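Local atomic coordinates of chitosanase (Gynuella sunshinyii YC6258, PDB entry 6X2Q), a protein that probably hydrolyses chitosan as a family 46 glycoside hydrolase, and here holds four glucosamine units in its binding cleft. Residues L137-D142 with D212-L217; I145-G150 with K189-H194; R193-L198 with D202-S207. All coordinates share one frame; numbering follows the deposited sequence.

How the interactions relate
Of the segments involved, those on helix 134-147 come first along the chain; the middle of this helix opens interaction 1 while its end opens interaction 2. Helix 177-193 then returns to 145-150, closing interaction 2 across 38 residues. The loop 193-198 folds back on helix 201-205 in interaction 3, closing a short turn that starts on the residues where interaction 2 finishes, Arg193 and His194 being common to both. Helix 209-219 closes interaction 1, whose long excursion of 69 residues encloses the other two. Asp212 and Lys189 form a salt bridge between interactions 1 and 2. Between interactions 2 and 3, Gln146 NE2 meets Ser207 OG, and both contacts touch GCS (chain C).

Interaction 1 of 3, residues L137-D142 with D212-L217; sequences LLALYD and DSLMKL
Different first torsions turn two leucines toward each other: Leu138 holds CG opposite its own backbone N (chi1 171°), while Leu214 holds it opposite the carbonyl carbon (chi1 -60°). They belong to an antiparallel helix pair in the mainly helical fold of family 46, a member of the lysozyme clan. The segment axes run 173° apart in direction and approach no closer than 11.0 Å. That is a wide spacing, and a single side chain, Leu214, spans most of it. Its two methyls divide the work. CD2 meets the branched end of Leu138, with Leu138 CD2 and Leu214 CD2 3.8 Å apart, and the two side chains cross obliquely. CD1 instead points to the backbone of the partner helix, where Ala139 CA is 4.0 Å from Leu214 CD1. The small alanine leaves room for this approach, consistent with Ala139 CA and Leu214 CA lying 6.9 Å apart.

Every touching residue is buried, and the contact is apolar apart from one carboxylate at its border. Asp142 forms salt bridges there with Arg210 through OD1 and with Arg188 through OD2, so its charge is probably balanced by two arginines, although OD2 itself is its nearest atom to the leucine methyl. Leu181 of helix 177-193 covers Ala139 as well. At this border Asp142 OD2 comes to 4.3 Å from Leu214 CD1.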
loop_
_atom_site.group_PDB
_atom_site.type_symbol
_atom_site.label_atom_id
_atom_site.label_comp_id
_atom_site.label_asym_id
_atom_site.label_seq_id
_atom_site.Cartn_x
_atom_site.Cartn_y
_atom_site.Cartn_z
ATOM N N LEU A 137 7.719 -1.230 11.023
ATOM C CA LEU A 137 7.107 -2.222 10.141
ATOM C C LEU A 137 5.873 -1.651 9.457
ATOM O O LEU A 137 5.656 -1.868 8.257
ATOM C CB LEU A 137 6.744 -3.487 10.931
ATOM C CG LEU A 137 7.830 -4.550 11.167
ATOM C CD1 LEU A 137 9.173 -3.939 11.532
ATOM C CD2 LEU A 137 7.404 -5.568 12.242
ATOM N N LEU A 138 5.056 -0.920 10.211
ATOM C CA LEU A 138 3.882 -0.296 9.635
ATOM C C LEU A 138 4.289 0.697 8.550
ATOM O O LEU A 138 3.741 0.678 7.441
ATOM C CB LEU A 138 3.086 0.381 10.752
ATOM C CG LEU A 138 1.927 1.260 10.289
ATOM C CD1 LEU A 138 0.870 0.420 9.580
ATOM C CD2 LEU A 138 1.330 1.985 11.476
ATOM N N ALA A 139 5.304 1.516 8.832
ATOM C CA ALA A 139 5.755 2.510 7.864
ATOM C C ALA A 139 6.280 1.850 6.602
ATOM O O ALA A 139 6.029 2.333 5.493
ATOM C CB ALA A 139 6.835 3.394 8.484
ATOM N N LEU A 140 7.018 0.744 6.743
ATOM C CA LEU A 140 7.477 0.055 5.539
ATOM C C LEU A 140 6.320 -0.576 4.785
ATOM O O LEU A 140 6.341 -0.639 3.549
ATOM C CB LEU A 140 8.506 -1.016 5.894
ATOM C CG LEU A 140 9.795 -0.470 6.498
ATOM C CD1 LEU A 140 10.618 -1.622 7.102
ATOM C CD2 LEU A 140 10.597 0.298 5.475
ATOM N N TYR A 141 5.307 -1.044 5.506
ATOM C CA TYR A 141 4.204 -1.741 4.856
ATOM C C TYR A 141 3.309 -0.756 4.111
ATOM O O TYR A 141 2.904 -1.006 2.965
ATOM C CB TYR A 141 3.424 -2.513 5.904
ATOM C CG TYR A 141 2.197 -3.240 5.418
ATOM C CD1 TYR A 141 2.191 -3.940 4.218
ATOM C CD2 TYR A 141 1.047 -3.251 6.194
ATOM C CE1 TYR A 141 1.053 -4.620 3.806
ATOM C CE2 TYR A 141 -0.077 -3.914 5.803
ATOM C CZ TYR A 141 -0.078 -4.598 4.610
ATOM O OH TYR A 141 -1.230 -5.250 4.246
ATOM N N ASP A 142 3.008 0.376 4.750
ATOM C CA ASP A 142 2.254 1.426 4.087
ATOM C C ASP A 142 3.004 1.951 2.875
ATOM O O ASP A 142 2.403 2.178 1.823
ATOM C CB ASP A 142 1.966 2.558 5.068
ATOM C CG ASP A 142 1.076 3.630 4.466
ATOM O OD1 ASP A 142 -0.081 3.288 4.138
ATOM O OD2 ASP A 142 1.523 4.800 4.317
ATOM N N ASP A 212 2.609 12.264 7.793
ATOM C CA ASP A 212 2.468 13.054 9.014
ATOM C C ASP A 212 1.914 12.207 10.149
ATOM O O ASP A 212 2.371 12.318 11.288
ATOM C CB ASP A 212 1.572 14.278 8.774
ATOM C CG ASP A 212 2.159 15.266 7.757
ATOM O OD1 ASP A 212 3.406 15.344 7.613
ATOM O OD2 ASP A 212 1.359 15.958 7.081
ATOM N N SER A 213 0.944 11.330 9.862
ATOM C CA SER A 213 0.388 10.499 10.937
ATOM C C SER A 213 1.431 9.530 11.494
ATOM O O SER A 213 1.544 9.361 12.711
ATOM C CB SER A 213 -0.829 9.726 10.437
ATOM O OG SER A 213 -1.900 10.602 10.146
ATOM N N LEU A 214 2.201 8.876 10.622
ATOM C CA LEU A 214 3.269 8.015 11.114
ATOM C C LEU A 214 4.312 8.812 11.894
ATOM O O LEU A 214 4.854 8.326 12.894
ATOM C CB LEU A 214 3.913 7.275 9.946
ATOM C CG LEU A 214 3.008 6.364 9.107
ATOM C CD1 LEU A 214 3.688 5.982 7.789
ATOM C CD2 LEU A 214 2.632 5.132 9.897
ATOM N N MET A 215 4.635 10.024 11.430
ATOM C CA MET A 215 5.563 10.877 12.164
ATOM C C MET A 215 5.001 11.260 13.532
ATOM O O MET A 215 5.741 11.327 14.520
ATOM C CB MET A 215 5.888 12.132 11.344
ATOM C CG MET A 215 6.900 13.048 11.999
ATOM S SD MET A 215 8.558 12.329 12.005
ATOM C CE MET A 215 9.054 12.555 10.295
ATOM N N LYS A 216 3.695 11.531 13.602
ATOM C CA LYS A 216 3.066 11.874 14.871
ATOM C C LYS A 216 3.201 10.718 15.871
ATOM O O LYS A 216 3.626 10.919 17.020
ATOM C CB LYS A 216 1.602 12.252 14.619
ATOM C CG LYS A 216 0.792 12.657 15.855
ATOM C CD LYS A 216 -0.735 12.581 15.605
ATOM C CE LYS A 216 -1.302 11.146 15.792
ATOM N NZ LYS A 216 -2.812 11.102 15.835
ATOM N N LEU A 217 2.890 9.487 15.428
ATOM C CA LEU A 217 3.084 8.318 16.284
ATOM C C LEU A 217 4.537 8.194 16.721
ATOM O O LEU A 217 4.820 7.853 17.875
ATOM C CB LEU A 217 2.636 7.034 15.568
ATOM C CG LEU A 217 1.170 6.970 15.129
ATOM C CD1 LEU A 217 0.841 5.641 14.480
ATOM C CD2 LEU A 217 0.244 7.230 16.309
#

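Interaction 2 of 3, residues I145-G150 with K189-H194; sequences IQHGEG and KQVLRH. With GCS (2-amino-2-deoxy-beta-D-glucopyranose), chain B; GCS (2-amino-2-deoxy-beta-D-glucopyranose), chain C; GCS (2-amino-2-deoxy-beta-D-glucopyranose), chain D; GCS (2-amino-2-deoxy-beta-D-glucopyranose), chain E.
Gln146 and His147, in the last turn of helix 134-147, press side by side on Leu192 and Val191 of helix 177-193. The nearest CA pair, His147 and Leu192, is 9.0 Å apart, so side chains carry the contact. Gln146 is extended, CG opposite its backbone N (chi1 178°), which delivers its amide against Leu192: Leu192 CD2 lies 3.5 Å from Gln146 OE1 and is almost equally near CD and NE2, as expected of a methyl over the amide's face. The same methyl is 3.6 Å from His147 CE1, while Val191 CG1 takes the ring's edge, near its plane, 3.9 Å from His147 CE1.

This tight, buried side gives way to exposed residues along 189-194, where Gln190, Arg193 and His194 lie at the surface. On the other flank, 145-150 faces the glycan. Glu149 N donates to O6 of GCS (chain D) at 3.1 Å with an angle of 148°. Gly148 has positive phi (78°), and a beta carbon there would come within 2.2 Å of O4 of GCS (chain B). The bond from O3 of GCS (chain C) to Gln146 O is modelled implausibly short, so its length is doubtful.

Arg188 donates to Gln146 OE1, and Gln146 NE2 bonds with Ser207 OG. Cutting the side chain back to an alanine here would probably leave Arg188 and Ser207 without these partners and open a gap against Leu192. His147 ND1 meets the carbonyl of Asp154, while NE2 bonds with Arg188 NE; this pairing is consistent with a neutral ring protonated on ND1, with hydrogen bonds at both nitrogens fixing the ring's rotation while Val191 meets its edge and Leu192 comes in obliquely.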
loop_
_atom_site.group_PDB
_atom_site.type_symbol
_atom_site.label_atom_id
_atom_site.label_comp_id
_atom_site.label_asym_id
_atom_site.label_seq_id
_atom_site.Cartn_x
_atom_site.Cartn_y
_atom_site.Cartn_z
ATOM N N ILE A 145 2.867 -0.357 -0.140
ATOM C CA ILE A 145 1.564 -0.419 -0.794
ATOM C C ILE A 145 1.386 0.738 -1.773
ATOM O O ILE A 145 0.890 0.550 -2.893
ATOM C CB ILE A 145 0.449 -0.444 0.262
ATOM C CG1 ILE A 145 0.325 -1.855 0.850
ATOM C CG2 ILE A 145 -0.890 0.032 -0.348
ATOM C CD1 ILE A 145 -0.434 -1.892 2.133
ATOM N N GLN A 146 1.790 1.948 -1.365
ATOM C CA GLN A 146 1.611 3.144 -2.179
ATOM C C GLN A 146 2.723 3.291 -3.213
ATOM O O GLN A 146 2.462 3.689 -4.347
ATOM C CB GLN A 146 1.543 4.383 -1.270
ATOM C CG GLN A 146 1.410 5.712 -2.021
ATOM C CD GLN A 146 1.150 6.913 -1.118
ATOM O OE1 GLN A 146 1.730 7.052 -0.041
ATOM N NE2 GLN A 146 0.288 7.806 -1.580
ATOM N N HIS A 147 3.968 2.978 -2.851
ATOM C CA HIS A 147 5.110 3.206 -3.734
ATOM C C HIS A 147 5.509 1.988 -4.552
ATOM O O HIS A 147 6.247 2.143 -5.534
ATOM C CB HIS A 147 6.338 3.649 -2.920
ATOM C CG HIS A 147 6.119 4.896 -2.125
ATOM N ND1 HIS A 147 6.676 6.109 -2.476
ATOM C CD2 HIS A 147 5.399 5.122 -0.999
ATOM C CE1 HIS A 147 6.313 7.025 -1.595
ATOM N NE2 HIS A 147 5.539 6.455 -0.691
ATOM N N GLY A 148 5.092 0.788 -4.142
ATOM C CA GLY A 148 5.469 -0.434 -4.831
ATOM C C GLY A 148 6.881 -0.869 -4.499
ATOM O O GLY A 148 7.614 -0.133 -3.828
ATOM N N GLU A 149 7.275 -2.061 -4.949
ATOM C CA GLU A 149 8.613 -2.595 -4.715
ATOM C C GLU A 149 9.445 -2.652 -6.001
ATOM O O GLU A 149 10.356 -3.475 -6.133
ATOM C CB GLU A 149 8.538 -3.980 -4.059
ATOM C CG GLU A 149 9.776 -4.316 -3.244
ATOM C CD GLU A 149 9.851 -5.788 -2.826
ATOM O OE1 GLU A 149 8.988 -6.592 -3.256
ATOM O OE2 GLU A 149 10.796 -6.147 -2.076
ATOM N N GLY A 150 9.152 -1.777 -6.957
ATOM C CA GLY A 150 9.932 -1.709 -8.174
ATOM C C GLY A 150 11.347 -1.174 -7.930
ATOM O O GLY A 150 11.831 -1.049 -6.806
ATOM N N LYS A 189 8.003 11.669 2.501
ATOM C CA LYS A 189 7.191 12.850 2.238
ATOM C C LYS A 189 7.755 13.651 1.059
ATOM O O LYS A 189 6.998 14.146 0.216
ATOM C CB LYS A 189 7.088 13.697 3.505
ATOM C CG LYS A 189 6.205 14.942 3.370
ATOM C CD LYS A 189 5.622 15.302 4.729
ATOM C CE LYS A 189 4.559 16.394 4.656
ATOM N NZ LYS A 189 4.612 17.244 5.892
ATOM N N GLN A 190 9.084 13.735 0.953
ATOM C CA GLN A 190 9.697 14.446 -0.166
ATOM C C GLN A 190 9.368 13.775 -1.493
ATOM O O GLN A 190 9.136 14.461 -2.501
ATOM C CB GLN A 190 11.209 14.526 0.028
ATOM C CG GLN A 190 11.644 15.603 1.013
ATOM C CD GLN A 190 13.028 15.356 1.576
ATOM O OE1 GLN A 190 13.870 14.719 0.940
ATOM N NE2 GLN A 190 13.271 15.855 2.777
ATOM N N VAL A 191 9.342 12.435 -1.515
ATOM C CA VAL A 191 9.014 11.723 -2.752
ATOM C C VAL A 191 7.543 11.911 -3.107
ATOM O O VAL A 191 7.194 12.096 -4.282
ATOM C CB VAL A 191 9.382 10.231 -2.628
ATOM C CG1 VAL A 191 8.669 9.374 -3.682
ATOM C CG2 VAL A 191 10.913 10.005 -2.654
ATOM N N LEU A 192 6.654 11.859 -2.112
ATOM C CA LEU A 192 5.238 12.078 -2.393
ATOM C C LEU A 192 4.992 13.493 -2.931
ATOM O O LEU A 192 4.161 13.687 -3.828
ATOM C CB LEU A 192 4.407 11.808 -1.137
ATOM C CG LEU A 192 4.276 10.320 -0.719
ATOM C CD1 LEU A 192 3.523 10.152 0.624
ATOM C CD2 LEU A 192 3.640 9.434 -1.838
ATOM N N ARG A 193 5.713 14.492 -2.394
ATOM C CA ARG A 193 5.573 15.866 -2.872
ATOM C C ARG A 193 6.224 16.060 -4.232
ATOM O O ARG A 193 5.766 16.895 -5.022
ATOM C CB ARG A 193 6.193 16.856 -1.876
ATOM C CG ARG A 193 5.355 17.129 -0.631
ATOM C CD ARG A 193 5.133 18.629 -0.384
ATOM N NE ARG A 193 4.355 18.854 0.835
ATOM C CZ ARG A 193 3.050 18.602 0.958
ATOM N NH1 ARG A 193 2.356 18.137 -0.077
ATOM N NH2 ARG A 193 2.431 18.822 2.118
ATOM N N HIS A 194 7.295 15.323 -4.522
ATOM C CA HIS A 194 8.095 15.547 -5.727
ATOM C C HIS A 194 8.470 14.232 -6.375
ATOM O O HIS A 194 9.651 13.880 -6.467
ATOM C CB HIS A 194 9.344 16.363 -5.393
ATOM C CG HIS A 194 9.023 17.731 -4.904
ATOM N ND1 HIS A 194 9.366 18.171 -3.644
ATOM C CD2 HIS A 194 8.329 18.738 -5.486
ATOM C CE1 HIS A 194 8.922 19.405 -3.482
ATOM N NE2 HIS A 194 8.289 19.771 -4.584
HETATM C C1 GCS B . 0.530 1.005 -6.418
HETATM C C2 GCS B . 0.469 -0.308 -7.173
HETATM C C3 GCS B . 1.832 -0.939 -7.168
HETATM C C4 GCS B . 2.871 -0.039 -7.815
HETATM C C5 GCS B . 2.597 1.362 -7.258
HETATM C C6 GCS B . 3.402 2.491 -7.839
HETATM N N2 GCS B . -0.527 -1.206 -6.712
HETATM O O1 GCS B . -0.670 1.769 -6.321
HETATM O O3 GCS B . 1.713 -2.100 -7.888
HETATM O O4 GCS B . 3.902 -0.578 -7.952
HETATM O O5 GCS B . 1.248 1.748 -7.323
HETATM O O6 GCS B . 3.586 2.380 -9.211
HETATM C C1 GCS C . -3.020 4.705 -5.893
HETATM C C2 GCS C . -1.598 5.495 -5.891
HETATM C C3 GCS C . -0.588 4.249 -6.009
HETATM C C4 GCS C . -0.899 2.954 -5.182
HETATM C C5 GCS C . -2.294 2.439 -4.790
HETATM C C6 GCS C . -2.180 1.953 -3.625
HETATM N N2 GCS C . -1.455 6.415 -6.869
HETATM O O1 GCS C . -3.881 5.736 -5.628
HETATM O O3 GCS C . 0.565 4.780 -5.322
HETATM O O5 GCS C . -3.127 3.651 -5.003
HETATM O O6 GCS C . -3.445 1.942 -2.941
HETATM C C1 GCS D . 4.499 -1.793 -8.404
HETATM C C2 GCS D . 5.925 -1.724 -8.834
HETATM C C3 GCS D . 6.284 -2.994 -9.549
HETATM C C4 GCS D . 6.203 -4.208 -8.651
HETATM C C5 GCS D . 4.875 -4.072 -7.902
HETATM C C6 GCS D . 4.763 -4.997 -6.731
HETATM N N2 GCS D . 6.091 -0.674 -9.746
HETATM O O3 GCS D . 7.577 -2.838 -10.015
HETATM O O4 GCS D . 6.761 -5.213 -9.078
HETATM O O5 GCS D . 4.550 -2.788 -7.424
HETATM O O6 GCS D . 5.571 -4.520 -5.718
HETATM C C1 GCS E . 7.568 -6.067 -8.866
HETATM C C2 GCS E . 7.407 -7.408 -9.382
HETATM C C3 GCS E . 8.560 -8.324 -8.969
HETATM C C4 GCS E . 9.802 -7.680 -9.468
HETATM C C5 GCS E . 9.849 -6.337 -8.799
HETATM C C6 GCS E . 11.082 -5.637 -9.255
HETATM N N2 GCS E . 6.205 -8.055 -9.007
HETATM O O3 GCS E . 8.536 -9.594 -9.584
HETATM O O4 GCS E . 10.914 -8.483 -9.130
HETATM O O5 GCS E . 8.773 -5.579 -9.236
HETATM O O6 GCS E . 12.053 -5.948 -8.284
#

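Interaction 3 of 3, residues R193-L198 with D202-S207; sequences RHPANL and DEWSES. With GCS (2-amino-2-deoxy-beta-D-glucopyranose), chain C.
Arg193 bends back over Ser205 although its CB points away from the partner segment: chi2 is -128°, far from a staggered value, and it swings the guanidinium round to the end of helix 201-205. The return is weakly rewarded, since Arg193 NH1 donates to Ser205 O at 3.3 Å with an angle of only 123°. Ser205 OG lies at the guanidinium edge, in its plane. The setting is a tight helix-loop-helix connection, in which the loop leaving helix 177-193 folds against the short helix 201-205.

Trp204 gives the turn its buried core and links it to the sugar site. The benzene part of the indole packs on the loop, with Pro195 CB 3.8 Å from Trp204 CE3, approaching obliquely. From its opposite end, Trp204 NE1 donates to O3 of GCS (chain C) at 2.8 Å and 149°, with that oxygen near the ring plane. Packing against proline and bonding to sugar therefore use separate parts of one ring. Glu203, the preceding residue, accepts a weak bond at OE2 from O1 of the same sugar, 3.0 Å away.

Outside the pair, the carboxylate of Asp154 accepts hydrogen bonds from the backbone N of Ala196 and of Asn197, which would restrain the loop. At the far end of the turn a water bridges the segments, donating to Leu198 O at 2.8 Å and accepting from Asp202 N. Near the helix's C-terminal end, Trp204 O accepts from Ser207 N and, in the carbonyl plane, from Ser207 OG at 2.9 Å.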
loop_
_atom_site.group_PDB
_atom_site.type_symbol
_atom_site.label_atom_id
_atom_site.label_comp_id
_atom_site.label_asym_id
_atom_site.label_seq_id
_atom_site.Cartn_x
_atom_site.Cartn_y
_atom_site.Cartn_z
ATOM N N ARG A 193 5.713 14.492 -2.394
ATOM C CA ARG A 193 5.573 15.866 -2.872
ATOM C C ARG A 193 6.224 16.060 -4.232
ATOM O O ARG A 193 5.766 16.895 -5.022
ATOM C CB ARG A 193 6.193 16.856 -1.876
ATOM C CG ARG A 193 5.355 17.129 -0.631
ATOM C CD ARG A 193 5.133 18.629 -0.384
ATOM N NE ARG A 193 4.355 18.854 0.835
ATOM C CZ ARG A 193 3.050 18.602 0.958
ATOM N NH1 ARG A 193 2.356 18.137 -0.077
ATOM N NH2 ARG A 193 2.431 18.822 2.118
ATOM N N HIS A 194 7.295 15.323 -4.522
ATOM C CA HIS A 194 8.095 15.547 -5.727
ATOM C C HIS A 194 8.470 14.232 -6.375
ATOM O O HIS A 194 9.651 13.880 -6.467
ATOM C CB HIS A 194 9.344 16.363 -5.393
ATOM C CG HIS A 194 9.023 17.731 -4.904
ATOM N ND1 HIS A 194 9.366 18.171 -3.644
ATOM C CD2 HIS A 194 8.329 18.738 -5.486
ATOM C CE1 HIS A 194 8.922 19.405 -3.482
ATOM N NE2 HIS A 194 8.289 19.771 -4.584
ATOM N N PRO A 195 7.491 13.497 -6.882
ATOM C CA PRO A 195 7.803 12.197 -7.484
ATOM C C PRO A 195 8.490 12.355 -8.833
ATOM O O PRO A 195 8.238 13.301 -9.582
ATOM C CB PRO A 195 6.431 11.523 -7.624
ATOM C CG PRO A 195 5.426 12.631 -7.562
ATOM C CD PRO A 195 6.048 13.804 -6.875
ATOM N N ALA A 196 9.384 11.413 -9.136
ATOM C CA ALA A 196 9.961 11.363 -10.477
ATOM C C ALA A 196 8.908 11.055 -11.537
ATOM O O ALA A 196 9.059 11.460 -12.694
ATOM C CB ALA A 196 11.085 10.325 -10.530
ATOM N N ASN A 197 7.842 10.341 -11.177
ATOM C CA ASN A 197 6.737 10.085 -12.108
ATOM C C ASN A 197 5.720 11.207 -11.936
ATOM O O ASN A 197 4.944 11.223 -10.980
ATOM C CB ASN A 197 6.130 8.705 -11.862
ATOM C CG ASN A 197 4.718 8.556 -12.425
ATOM O OD1 ASN A 197 4.438 8.946 -13.563
ATOM N ND2 ASN A 197 3.829 7.950 -11.629
ATOM N N LEU A 198 5.722 12.150 -12.873
ATOM C CA LEU A 198 4.884 13.332 -12.760
ATOM C C LEU A 198 3.402 13.013 -12.868
ATOM O O LEU A 198 2.576 13.779 -12.357
ATOM C CB LEU A 198 5.296 14.364 -13.832
ATOM C CG LEU A 198 6.674 15.016 -13.636
ATOM C CD1 LEU A 198 6.893 16.171 -14.624
ATOM C CD2 LEU A 198 6.869 15.509 -12.185
ATOM N N ASP A 202 -0.133 14.854 -8.458
ATOM C CA ASP A 202 -1.331 15.327 -7.770
ATOM C C ASP A 202 -1.841 14.293 -6.771
ATOM O O ASP A 202 -2.157 14.628 -5.624
ATOM C CB ASP A 202 -2.436 15.649 -8.782
ATOM C CG ASP A 202 -2.143 16.884 -9.613
ATOM O OD1 ASP A 202 -2.727 16.979 -10.722
ATOM O OD2 ASP A 202 -1.354 17.755 -9.157
ATOM N N GLU A 203 -1.977 13.035 -7.212
ATOM C CA GLU A 203 -2.442 11.972 -6.324
ATOM C C GLU A 203 -1.568 11.885 -5.082
ATOM O O GLU A 203 -2.060 11.931 -3.951
ATOM C CB GLU A 203 -2.438 10.634 -7.066
ATOM C CG GLU A 203 -3.786 10.169 -7.539
ATOM C CD GLU A 203 -4.696 9.742 -6.406
ATOM O OE1 GLU A 203 -5.636 10.500 -6.078
ATOM O OE2 GLU A 203 -4.478 8.644 -5.848
ATOM N N TRP A 204 -0.258 11.781 -5.279
ATOM C CA TRP A 204 0.630 11.527 -4.156
ATOM C C TRP A 204 0.795 12.763 -3.277
ATOM O O TRP A 204 0.817 12.655 -2.044
ATOM C CB TRP A 204 1.979 11.046 -4.676
ATOM C CG TRP A 204 2.003 9.586 -4.979
ATOM C CD1 TRP A 204 0.933 8.731 -5.015
ATOM C CD2 TRP A 204 3.158 8.803 -5.284
ATOM N NE1 TRP A 204 1.356 7.459 -5.330
ATOM C CE2 TRP A 204 2.720 7.477 -5.494
ATOM C CE3 TRP A 204 4.523 9.092 -5.400
ATOM C CZ2 TRP A 204 3.602 6.445 -5.806
ATOM C CZ3 TRP A 204 5.400 8.063 -5.703
ATOM C CH2 TRP A 204 4.936 6.758 -5.907
ATOM N N SER A 205 0.910 13.945 -3.893
ATOM C CA SER A 205 1.082 15.169 -3.121
ATOM C C SER A 205 -0.047 15.362 -2.108
ATOM O O SER A 205 0.197 15.760 -0.966
ATOM C CB SER A 205 1.167 16.375 -4.060
ATOM O OG SER A 205 1.451 17.538 -3.306
ATOM N N GLU A 206 -1.284 15.074 -2.500
ATOM C CA GLU A 206 -2.411 15.205 -1.584
ATOM C C GLU A 206 -2.467 14.097 -0.533
ATOM O O GLU A 206 -3.381 14.102 0.301
ATOM C CB GLU A 206 -3.719 15.215 -2.377
ATOM C CG GLU A 206 -3.841 16.377 -3.348
ATOM C CD GLU A 206 -5.283 16.649 -3.749
ATOM O OE1 GLU A 206 -5.978 17.382 -3.004
ATOM O OE2 GLU A 206 -5.724 16.127 -4.801
ATOM N N SER A 207 -1.545 13.141 -0.552
ATOM C CA SER A 207 -1.608 12.019 0.374
ATOM C C SER A 207 -0.561 12.093 1.486
ATOM O O SER A 207 -0.357 11.104 2.190
ATOM C CB SER A 207 -1.452 10.707 -0.392
ATOM O OG SER A 207 -0.071 10.392 -0.544
HETATM C C1 GCS C . -3.020 4.705 -5.893
HETATM C C2 GCS C . -1.598 5.495 -5.891
HETATM C C3 GCS C . -0.588 4.249 -6.009
HETATM C C4 GCS C . -0.899 2.954 -5.182
HETATM C C5 GCS C . -2.294 2.439 -4.790
HETATM C C6 GCS C . -2.180 1.953 -3.625
HETATM N N2 GCS C . -1.455 6.415 -6.869
HETATM O O1 GCS C . -3.881 5.736 -5.628
HETATM O O3 GCS C . 0.565 4.780 -5.322
HETATM O O5 GCS C . -3.127 3.651 -5.003
HETATM O O6 GCS C . -3.445 1.942 -2.941
HETATM O O HOH W 1 0.003 14.540 -11.595
#